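Local coordinates for maleylacetoacetate isomerase (Anaeromyxobacter dehalogenans, PDB 4IGJ), which probably catalyses the glutathione-dependent cis-trans isomerisation of maleylacetoacetate to fumarylacetoacetate, as a zeta-class member of the glutathione transferase superfamily, at residues Val76-Val81 with Thr87-Gln92; Arg38-Leu43 with Tyr50-Val55; Leu138-Leu143 with Arg152-Phe157. One frame throughout, in Å; residues are numbered along the deposited sequence.

Interaction 1 of 3, residues Val76-Val81 with Thr87-Gln92; sequences VPVLEV and THLLVQ
The beta hairpin of the thioredoxin-like N-terminal domain of this glutathione transferase pairs strand 78-82 with strand 87-91, antiparallel. Two hydrogen-bonded pairs carry the ladder. Between Leu79 and Leu90 each N-H reaches the other's carbonyl; Leu79 N to Leu90 O is 2.9 Å. Two residues on, Val81 N gives His88 O a bond of 2.8 Å at an N-H...O angle of 175°, and His88 N returns an almost equally straight one to Val81 O. Past the ladder, at Pro77, a water donates to Pro77 O and accepts from Gln92 N; at the other end a second water donates to Val81 O, which already takes His88 N, and hydrogen-bonds His88 ND1 in the plane of the imidazole.

On one face Glu80 and Leu89 run alongside each other, CD2 of Leu89 lying 3.7 Å from CB of Glu80. With CG anti to the backbone N (chi1 172°), the extended Glu80 chain crosses Thr87, whose CG2 comes within 3.4 Å of Glu80 OE2. Farther along that face, CG2 of Val78 meets CG1 of Val91 at 4.0 Å. The other face is greasier: Leu79 and Leu90 pack through their CB atoms, and CD1 of Leu90 touches CG2 of Val81 at 3.9 Å.

A cis peptide bond precedes Pro77, the cis-proline characteristic of this fold, and Val76 before it is a glutathione-binding residue. Helix 93-103 covers the face of Leu79, Val81 and Leu90 through Ile96 and Trp99, strand 24-29 bonds to the far side of strand 78-82, and Trp115 of the second subunit stacks on the His88 ring.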
loop_
_atom_site.group_PDB
_atom_site.type_symbol
_atom_site.label_atom_id
_atom_site.label_comp_id
_atom_site.label_asym_id
_atom_site.label_seq_id
_atom_site.Cartn_x
_atom_site.Cartn_y
_atom_site.Cartn_z
ATOM N N VAL A 76 4.665 7.032 -12.891
ATOM C CA VAL A 76 3.398 6.486 -13.376
ATOM C C VAL A 76 2.733 5.621 -12.310
ATOM O O VAL A 76 3.368 4.731 -11.758
ATOM C CB VAL A 76 3.639 5.627 -14.637
ATOM C CG1 VAL A 76 2.426 4.773 -14.961
ATOM C CG2 VAL A 76 4.014 6.509 -15.823
ATOM N N PRO A 77 1.446 5.878 -12.007
ATOM C CA PRO A 77 0.546 6.892 -12.561
ATOM C C PRO A 77 0.649 8.239 -11.854
ATOM O O PRO A 77 0.980 8.308 -10.669
ATOM C CB PRO A 77 -0.837 6.303 -12.269
ATOM C CG PRO A 77 -0.638 5.613 -10.950
ATOM C CD PRO A 77 0.745 4.992 -11.062
ATOM N N VAL A 78 0.372 9.300 -12.602
ATOM C CA VAL A 78 0.128 10.613 -12.020
ATOM C C VAL A 78 -1.218 11.082 -12.552
ATOM O O VAL A 78 -1.437 11.080 -13.766
ATOM C CB VAL A 78 1.222 11.616 -12.398
ATOM C CG1 VAL A 78 0.888 13.010 -11.876
ATOM C CG2 VAL A 78 2.562 11.144 -11.863
ATOM N N LEU A 79 -2.126 11.465 -11.656
ATOM C CA LEU A 79 -3.373 12.072 -12.101
ATOM C C LEU A 79 -3.235 13.578 -11.961
ATOM O O LEU A 79 -3.164 14.098 -10.845
ATOM C CB LEU A 79 -4.562 11.558 -11.288
ATOM C CG LEU A 79 -5.910 12.068 -11.795
ATOM C CD1 LEU A 79 -6.177 11.594 -13.219
ATOM C CD2 LEU A 79 -7.036 11.638 -10.844
ATOM N N GLU A 80 -3.160 14.274 -13.095
ATOM C CA GLU A 80 -3.082 15.729 -13.092
ATOM C C GLU A 80 -4.486 16.313 -13.079
ATOM O O GLU A 80 -5.303 16.007 -13.951
ATOM C CB GLU A 80 -2.316 16.247 -14.313
ATOM C CG GLU A 80 -2.398 17.770 -14.435
ATOM C CD GLU A 80 -1.494 18.346 -15.502
ATOM O OE1 GLU A 80 -0.696 17.587 -16.085
ATOM O OE2 GLU A 80 -1.585 19.564 -15.748
ATOM N N VAL A 81 -4.771 17.135 -12.072
ATOM C CA VAL A 81 -6.086 17.725 -11.926
ATOM C C VAL A 81 -5.977 19.220 -12.179
ATOM O O VAL A 81 -5.237 19.923 -11.484
ATOM C CB VAL A 81 -6.672 17.465 -10.531
ATOM C CG1 VAL A 81 -8.107 17.919 -10.491
ATOM C CG2 VAL A 81 -6.596 15.982 -10.192
ATOM N N THR A 87 -2.871 23.679 -11.004
ATOM C CA THR A 87 -2.621 22.255 -11.228
ATOM C C THR A 87 -2.247 21.482 -9.967
ATOM O O THR A 87 -1.368 21.892 -9.212
ATOM C CB THR A 87 -1.496 22.055 -12.257
ATOM O OG1 THR A 87 -1.878 22.661 -13.497
ATOM C CG2 THR A 87 -1.240 20.579 -12.481
ATOM N N HIS A 88 -2.913 20.350 -9.751
ATOM C CA HIS A 88 -2.516 19.434 -8.696
ATOM C C HIS A 88 -2.065 18.134 -9.342
ATOM O O HIS A 88 -2.719 17.626 -10.252
ATOM C CB HIS A 88 -3.667 19.179 -7.712
ATOM C CG HIS A 88 -4.001 20.358 -6.852
ATOM N ND1 HIS A 88 -4.862 21.354 -7.254
ATOM C CD2 HIS A 88 -3.581 20.704 -5.609
ATOM C CE1 HIS A 88 -4.962 22.263 -6.298
ATOM N NE2 HIS A 88 -4.190 21.893 -5.293
ATOM N N LEU A 89 -0.929 17.618 -8.888
ATOM C CA LEU A 89 -0.431 16.350 -9.390
ATOM C C LEU A 89 -0.605 15.317 -8.294
ATOM O O LEU A 89 0.055 15.386 -7.257
ATOM C CB LEU A 89 1.040 16.457 -9.784
ATOM C CG LEU A 89 1.295 17.468 -10.906
ATOM C CD1 LEU A 89 2.780 17.592 -11.219
ATOM C CD2 LEU A 89 0.526 17.082 -12.150
ATOM N N LEU A 90 -1.507 14.369 -8.518
ATOM C CA LEU A 90 -1.774 13.344 -7.512
ATOM C C LEU A 90 -0.985 12.089 -7.841
ATOM O O LEU A 90 -0.984 11.627 -8.987
ATOM C CB LEU A 90 -3.263 13.033 -7.447
ATOM C CG LEU A 90 -4.162 14.243 -7.224
ATOM C CD1 LEU A 90 -5.615 13.792 -7.162
ATOM C CD2 LEU A 90 -3.766 14.997 -5.971
ATOM N N VAL A 91 -0.309 11.545 -6.831
ATOM C CA VAL A 91 0.521 10.358 -7.009
ATOM C C VAL A 91 0.144 9.263 -6.019
ATOM O O VAL A 91 -0.533 9.538 -5.032
ATOM C CB VAL A 91 2.031 10.689 -6.882
ATOM C CG1 VAL A 91 2.451 11.704 -7.952
ATOM C CG2 VAL A 91 2.365 11.205 -5.487
ATOM N N GLN A 92 0.618 8.043 -6.291
ATOM C CA GLN A 92 0.335 6.814 -5.524
ATOM C C GLN A 92 -1.079 6.334 -5.775
ATOM O O GLN A 92 -2.042 7.021 -5.450
ATOM C CB GLN A 92 0.606 6.962 -4.023
ATOM C CG GLN A 92 2.080 6.962 -3.653
ATOM C CD GLN A 92 2.733 5.579 -3.765
ATOM O OE1 GLN A 92 2.056 4.549 -3.778
ATOM N NE2 GLN A 92 4.054 5.561 -3.844
HETATM O O HOH W 1 2.112 7.191 -8.564
HETATM O O HOH W 2 -6.016 21.816 -9.634
#

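Interaction 2 of 3, residues Arg38-Leu43 with Tyr50-Val55; sequences RVRLGL and YEYRAV
Arg40, on helix 34-45, is the first residue of Arg38-Leu43 to meet Tyr50-Val55, packing against Tyr50 and Tyr52 within the beta-alpha-beta unit of the thioredoxin-like domain. In this unit the helix links strand 24-29 to the parallel edge strand 51-54. The aliphatic part of Arg40 does the touching: CG lies 3.6 Å from the hydroxyl oxygen of Tyr50, and CD comes to the edge of the Tyr52 ring, 4.1 Å from CE1. A bend at chi3 (-60°) turns the guanidinium aside, and its polar partners lie elsewhere: NH1 bonds Ser29 OG and the carbonyl of Tyr30, NH2 that of Trp31, and NE that of Ala226. Arg40 thus ties the helix to strand 24-29, the loop after it and the C-terminal region.

One turn on, Leu43 points toward Tyr50, just ahead of strand 51-54, and lays its CD1 over one face of the ring, a CH-pi contact 3.8 Å from the centroid and 15° off the ring normal. Its CB adds a second touch, 3.8 Å from Tyr50 CE2. Tyr50 reaches the helix with CG between its own backbone N and carbonyl carbon (chi1 65°), which swings the ring across the gap. A serine here would probably strip the cover from Leu43 CD1 and leave the water on the Arg40 carbonyl without its phenolic partner. That water lies in the plane of the Tyr50 ring, at its edge, 2.7 Å from Tyr50 OH, and donates to Arg40 O at 2.9 Å.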
loop_
_atom_site.group_PDB
_atom_site.type_symbol
_atom_site.label_atom_id
_atom_site.label_comp_id
_atom_site.label_asym_id
_atom_site.label_seq_id
_atom_site.Cartn_x
_atom_site.Cartn_y
_atom_site.Cartn_z
ATOM N N ARG A 38 -4.980 0.415 -12.210
ATOM C CA ARG A 38 -5.870 0.599 -11.062
ATOM C C ARG A 38 -6.588 1.929 -11.153
ATOM O O ARG A 38 -7.796 2.011 -10.899
ATOM C CB ARG A 38 -5.100 0.559 -9.743
ATOM C CG ARG A 38 -4.286 -0.714 -9.515
ATOM C CD ARG A 38 -3.185 -0.410 -8.534
ATOM N NE ARG A 38 -2.319 -1.547 -8.257
ATOM C CZ ARG A 38 -1.214 -1.460 -7.524
ATOM N NH1 ARG A 38 -0.837 -0.290 -7.023
ATOM N NH2 ARG A 38 -0.466 -2.544 -7.312
ATOM N N VAL A 39 -5.843 2.974 -11.506
ATOM C CA VAL A 39 -6.421 4.305 -11.616
ATOM C C VAL A 39 -7.374 4.408 -12.810
ATOM O O VAL A 39 -8.460 4.989 -12.690
ATOM C CB VAL A 39 -5.339 5.397 -11.608
ATOM C CG1 VAL A 39 -5.964 6.781 -11.751
ATOM C CG2 VAL A 39 -4.541 5.311 -10.300
ATOM N N ARG A 40 -7.003 3.801 -13.933
ATOM C CA ARG A 40 -7.894 3.750 -15.092
ATOM C C ARG A 40 -9.218 3.086 -14.729
ATOM O O ARG A 40 -10.277 3.506 -15.194
ATOM C CB ARG A 40 -7.235 3.009 -16.260
ATOM C CG ARG A 40 -5.989 3.688 -16.773
ATOM C CD ARG A 40 -5.615 3.192 -18.168
ATOM N NE ARG A 40 -5.359 1.752 -18.225
ATOM C CZ ARG A 40 -4.150 1.194 -18.228
ATOM N NH1 ARG A 40 -3.050 1.942 -18.153
ATOM N NH2 ARG A 40 -4.045 -0.128 -18.301
ATOM N N LEU A 41 -9.164 2.051 -13.896
ATOM C CA LEU A 41 -10.378 1.392 -13.434
ATOM C C LEU A 41 -11.229 2.303 -12.553
ATOM O O LEU A 41 -12.447 2.369 -12.724
ATOM C CB LEU A 41 -10.041 0.088 -12.711
ATOM C CG LEU A 41 -9.668 -1.033 -13.682
ATOM C CD1 LEU A 41 -9.099 -2.201 -12.897
ATOM C CD2 LEU A 41 -10.894 -1.456 -14.470
ATOM N N GLY A 42 -10.596 3.029 -11.636
ATOM C CA GLY A 42 -11.335 3.950 -10.793
ATOM C C GLY A 42 -12.031 5.011 -11.627
ATOM O O GLY A 42 -13.192 5.327 -11.379
ATOM N N LEU A 43 -11.319 5.554 -12.614
ATOM C CA LEU A 43 -11.882 6.580 -13.495
ATOM C C LEU A 43 -13.054 6.028 -14.309
ATOM O O LEU A 43 -14.116 6.664 -14.411
ATOM C CB LEU A 43 -10.795 7.121 -14.413
ATOM C CG LEU A 43 -9.715 7.909 -13.677
ATOM C CD1 LEU A 43 -8.444 8.017 -14.520
ATOM C CD2 LEU A 43 -10.222 9.292 -13.272
ATOM N N TYR A 50 -11.144 11.551 -19.120
ATOM C CA TYR A 50 -9.803 12.043 -18.864
ATOM C C TYR A 50 -8.939 11.978 -20.118
ATOM O O TYR A 50 -9.185 11.154 -21.003
ATOM C CB TYR A 50 -9.148 11.263 -17.717
ATOM C CG TYR A 50 -8.889 9.797 -18.004
ATOM C CD1 TYR A 50 -7.655 9.368 -18.464
ATOM C CD2 TYR A 50 -9.877 8.846 -17.802
ATOM C CE1 TYR A 50 -7.421 8.027 -18.716
ATOM C CE2 TYR A 50 -9.658 7.510 -18.050
ATOM C CZ TYR A 50 -8.425 7.107 -18.502
ATOM O OH TYR A 50 -8.211 5.773 -18.738
ATOM N N GLU A 51 -7.942 12.855 -20.184
ATOM C CA GLU A 51 -6.937 12.802 -21.249
ATOM C C GLU A 51 -5.863 11.779 -20.918
ATOM O O GLU A 51 -5.376 11.722 -19.789
ATOM C CB GLU A 51 -6.269 14.158 -21.431
ATOM C CG GLU A 51 -7.219 15.281 -21.762
ATOM C CD GLU A 51 -6.489 16.588 -21.985
ATOM O OE1 GLU A 51 -7.084 17.502 -22.592
ATOM O OE2 GLU A 51 -5.318 16.696 -21.552
ATOM N N TYR A 52 -5.483 10.981 -21.907
ATOM C CA TYR A 52 -4.447 9.979 -21.714
ATOM C C TYR A 52 -3.112 10.563 -22.149
ATOM O O TYR A 52 -2.951 10.949 -23.312
ATOM C CB TYR A 52 -4.763 8.729 -22.534
ATOM C CG TYR A 52 -3.916 7.516 -22.195
ATOM C CD1 TYR A 52 -4.406 6.523 -21.365
ATOM C CD2 TYR A 52 -2.648 7.350 -22.727
ATOM C CE1 TYR A 52 -3.651 5.406 -21.054
ATOM C CE2 TYR A 52 -1.876 6.239 -22.417
ATOM C CZ TYR A 52 -2.385 5.267 -21.583
ATOM O OH TYR A 52 -1.636 4.151 -21.272
ATOM N N ARG A 53 -2.161 10.646 -21.226
ATOM C CA ARG A 53 -0.805 11.065 -21.570
ATOM C C ARG A 53 0.104 9.859 -21.404
ATOM O O ARG A 53 0.390 9.425 -20.283
ATOM C CB ARG A 53 -0.327 12.220 -20.680
ATOM C CG ARG A 53 0.901 13.007 -21.220
ATOM C CD ARG A 53 2.236 12.246 -21.130
ATOM N NE ARG A 53 3.398 13.130 -21.245
ATOM C CZ ARG A 53 4.655 12.707 -21.364
ATOM N NH1 ARG A 53 4.924 11.410 -21.389
ATOM N NH2 ARG A 53 5.647 13.584 -21.465
ATOM N N ALA A 54 0.565 9.322 -22.527
ATOM C CA ALA A 54 1.393 8.131 -22.512
ATOM C C ALA A 54 2.787 8.421 -21.978
ATOM O O ALA A 54 3.417 9.421 -22.343
ATOM C CB ALA A 54 1.475 7.527 -23.913
ATOM N N VAL A 55 3.263 7.540 -21.110
ATOM C CA VAL A 55 4.634 7.591 -20.632
ATOM C C VAL A 55 5.265 6.264 -21.000
ATOM O O VAL A 55 4.889 5.223 -20.472
ATOM C CB VAL A 55 4.693 7.811 -19.106
ATOM C CG1 VAL A 55 6.135 7.740 -18.609
ATOM C CG2 VAL A 55 4.050 9.139 -18.727
HETATM O O HOH W 3 -10.107 3.917 -18.073
#

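Interaction 3 of 3, residues Leu138-Leu143 with Arg152-Phe157; sequences LVLRML and REWARF
The Trp154 indole is the one flat group that carries this contact in the all-helical C-terminal domain, and Leu143 lies on one of its faces. CD1 of Leu143 sits over the five-membered ring in a CH-pi contact, 3.3 Å from the centroid and 10° off the normal. It is a close approach, 3.3 Å also separating this methyl from Trp154 CG. The other Leu143 methyl, CD2, lies nearest CE3 of the six-membered ring, at 4.1 Å. Val139, one turn earlier, comes in obliquely with CG1 4.0 Å from Trp154 NE1; the indole N-H itself makes a weak hydrogen bond to Met134 O. With CG anti to the backbone N (chi1 171°), Trp154 carries its ring off helix 150-171 toward helix 137-146.

The two helix segments run at 136° to each other, with axes 10.1 Å apart, so the gap is bridged by side chains alone. Trp150 of the same chain meets the indole edge-to-face. Met142 of the second subunit packs on the indole and Trp150 of that subunit on Leu143, so the contact forms part of the dimer interface. At the other flank, Leu140 turns its CD2 methyl to Ala155, 4.2 Å from CB.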
loop_
_atom_site.group_PDB
_atom_site.type_symbol
_atom_site.label_atom_id
_atom_site.label_comp_id
_atom_site.label_asym_id
_atom_site.label_seq_id
_atom_site.Cartn_x
_atom_site.Cartn_y
_atom_site.Cartn_z
ATOM N N LEU A 138 12.085 -2.368 -11.285
ATOM C CA LEU A 138 13.433 -2.215 -10.742
ATOM C C LEU A 138 13.852 -3.441 -9.924
ATOM O O LEU A 138 14.992 -3.907 -10.024
ATOM C CB LEU A 138 13.534 -0.938 -9.904
ATOM C CG LEU A 138 14.906 -0.609 -9.309
ATOM C CD1 LEU A 138 15.951 -0.438 -10.406
ATOM C CD2 LEU A 138 14.827 0.636 -8.448
ATOM N N VAL A 139 12.929 -3.965 -9.124
ATOM C CA VAL A 139 13.187 -5.152 -8.321
ATOM C C VAL A 139 13.564 -6.323 -9.214
ATOM O O VAL A 139 14.589 -6.973 -9.004
ATOM C CB VAL A 139 11.957 -5.518 -7.473
ATOM C CG1 VAL A 139 12.077 -6.930 -6.923
ATOM C CG2 VAL A 139 11.791 -4.524 -6.344
ATOM N N LEU A 140 12.739 -6.584 -10.219
ATOM C CA LEU A 140 12.994 -7.683 -11.136
ATOM C C LEU A 140 14.330 -7.518 -11.856
ATOM O O LEU A 140 15.069 -8.491 -12.021
ATOM C CB LEU A 140 11.853 -7.815 -12.144
ATOM C CG LEU A 140 10.474 -8.109 -11.559
ATOM C CD1 LEU A 140 9.477 -8.328 -12.689
ATOM C CD2 LEU A 140 10.511 -9.307 -10.605
ATOM N N ARG A 141 14.642 -6.291 -12.268
ATOM C CA ARG A 141 15.884 -6.033 -12.991
ATOM C C ARG A 141 17.098 -6.351 -12.132
ATOM O O ARG A 141 18.032 -7.011 -12.591
ATOM C CB ARG A 141 15.956 -4.588 -13.492
ATOM C CG ARG A 141 17.331 -4.231 -14.058
ATOM C CD ARG A 141 17.302 -3.016 -14.980
ATOM N NE ARG A 141 16.691 -1.850 -14.352
ATOM C CZ ARG A 141 15.597 -1.251 -14.807
ATOM N NH1 ARG A 141 14.996 -1.708 -15.896
ATOM N NH2 ARG A 141 15.100 -0.192 -14.179
ATOM N N MET A 142 17.080 -5.896 -10.883
ATOM C CA MET A 142 18.217 -6.114 -9.994
ATOM C C MET A 142 18.382 -7.593 -9.655
ATOM O O MET A 142 19.501 -8.077 -9.485
ATOM C CB MET A 142 18.105 -5.250 -8.739
ATOM C CG MET A 142 18.612 -3.834 -8.945
ATOM S SD MET A 142 18.065 -2.696 -7.667
ATOM C CE MET A 142 19.076 -3.218 -6.281
ATOM N N LEU A 143 17.270 -8.317 -9.589
ATOM C CA LEU A 143 17.314 -9.757 -9.370
ATOM C C LEU A 143 17.994 -10.494 -10.525
ATOM O O LEU A 143 18.889 -11.309 -10.299
ATOM C CB LEU A 143 15.905 -10.316 -9.167
ATOM C CG LEU A 143 15.213 -9.892 -7.874
ATOM C CD1 LEU A 143 13.766 -10.320 -7.912
ATOM C CD2 LEU A 143 15.912 -10.472 -6.652
ATOM N N ARG A 152 11.839 -14.111 -12.583
ATOM C CA ARG A 152 10.529 -14.678 -12.871
ATOM C C ARG A 152 10.089 -15.737 -11.854
ATOM O O ARG A 152 8.903 -15.843 -11.530
ATOM C CB ARG A 152 10.477 -15.171 -14.321
ATOM C CG ARG A 152 10.866 -14.063 -15.298
ATOM C CD ARG A 152 10.708 -14.460 -16.757
ATOM N NE ARG A 152 9.312 -14.672 -17.138
ATOM C CZ ARG A 152 8.458 -13.694 -17.432
ATOM N NH1 ARG A 152 8.848 -12.429 -17.379
ATOM N NH2 ARG A 152 7.211 -13.978 -17.780
ATOM N N GLU A 153 11.045 -16.494 -11.318
ATOM C CA GLU A 153 10.745 -17.448 -10.257
ATOM C C GLU A 153 10.306 -16.696 -9.002
ATOM O O GLU A 153 9.338 -17.069 -8.350
ATOM C CB GLU A 153 11.973 -18.327 -9.968
ATOM C CG GLU A 153 11.727 -19.464 -8.980
ATOM C CD GLU A 153 12.931 -20.380 -8.814
ATOM O OE1 GLU A 153 13.793 -20.416 -9.719
ATOM O OE2 GLU A 153 13.015 -21.059 -7.769
ATOM N N TRP A 154 11.031 -15.621 -8.700
ATOM C CA TRP A 154 10.739 -14.742 -7.574
ATOM C C TRP A 154 9.357 -14.130 -7.705
ATOM O O TRP A 154 8.578 -14.147 -6.756
ATOM C CB TRP A 154 11.811 -13.652 -7.529
ATOM C CG TRP A 154 11.606 -12.503 -6.579
ATOM C CD1 TRP A 154 10.768 -11.425 -6.743
ATOM C CD2 TRP A 154 12.327 -12.270 -5.366
ATOM N NE1 TRP A 154 10.907 -10.561 -5.680
ATOM C CE2 TRP A 154 11.858 -11.059 -4.822
ATOM C CE3 TRP A 154 13.319 -12.980 -4.677
ATOM C CZ2 TRP A 154 12.348 -10.542 -3.623
ATOM C CZ3 TRP A 154 13.795 -12.470 -3.481
ATOM C CH2 TRP A 154 13.309 -11.264 -2.965
ATOM N N ALA A 155 9.061 -13.590 -8.884
ATOM C CA ALA A 155 7.755 -12.993 -9.123
ATOM C C ALA A 155 6.650 -14.027 -8.919
ATOM O O ALA A 155 5.640 -13.741 -8.281
ATOM C CB ALA A 155 7.684 -12.390 -10.518
ATOM N N ARG A 156 6.823 -15.229 -9.462
ATOM C CA ARG A 156 5.821 -16.269 -9.269
ATOM C C ARG A 156 5.647 -16.628 -7.798
ATOM O O ARG A 156 4.532 -16.855 -7.340
ATOM C CB ARG A 156 6.156 -17.517 -10.090
ATOM C CG ARG A 156 5.813 -17.403 -11.564
ATOM C CD ARG A 156 6.045 -18.743 -12.300
ATOM N NE ARG A 156 7.449 -19.131 -12.346
ATOM C CZ ARG A 156 8.296 -18.743 -13.291
ATOM N NH1 ARG A 156 7.886 -17.954 -14.278
ATOM N NH2 ARG A 156 9.558 -19.144 -13.255
ATOM N N PHE A 157 6.746 -16.655 -7.049
ATOM C CA PHE A 157 6.664 -16.995 -5.636
ATOM C C PHE A 157 5.852 -15.960 -4.860
ATOM O O PHE A 157 4.953 -16.309 -4.094
ATOM C CB PHE A 157 8.059 -17.124 -5.021
ATOM C CG PHE A 157 8.035 -17.351 -3.536
ATOM C CD1 PHE A 157 7.849 -18.623 -3.017
ATOM C CD2 PHE A 157 8.175 -16.284 -2.656
ATOM C CE1 PHE A 157 7.815 -18.829 -1.648
ATOM C CE2 PHE A 157 8.145 -16.486 -1.281
ATOM C CZ PHE A 157 7.964 -17.759 -0.780
#

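How the interactions relate
Interactions 1 and 2 share the four-stranded sheet of the N-terminal domain and touch directly: Val76 packs on Val55, and Pro77 on Val39. The first joins two neighbouring strands by backbone hydrogen bonds, with one face toward a helix; the second sets a helix against an edge strand through side chains and a water. Both are partly buried. Interaction 3 belongs to the helical C-terminal domain, with its centre about 27 Å from that of interaction 1 and 26 Å from that of interaction 2. It is wholly buried and almost purely apolar. Residues 76-81 with 87-92 and 138-143 with 152-157 nevertheless both meet the second subunit, whereas interaction 2 does not.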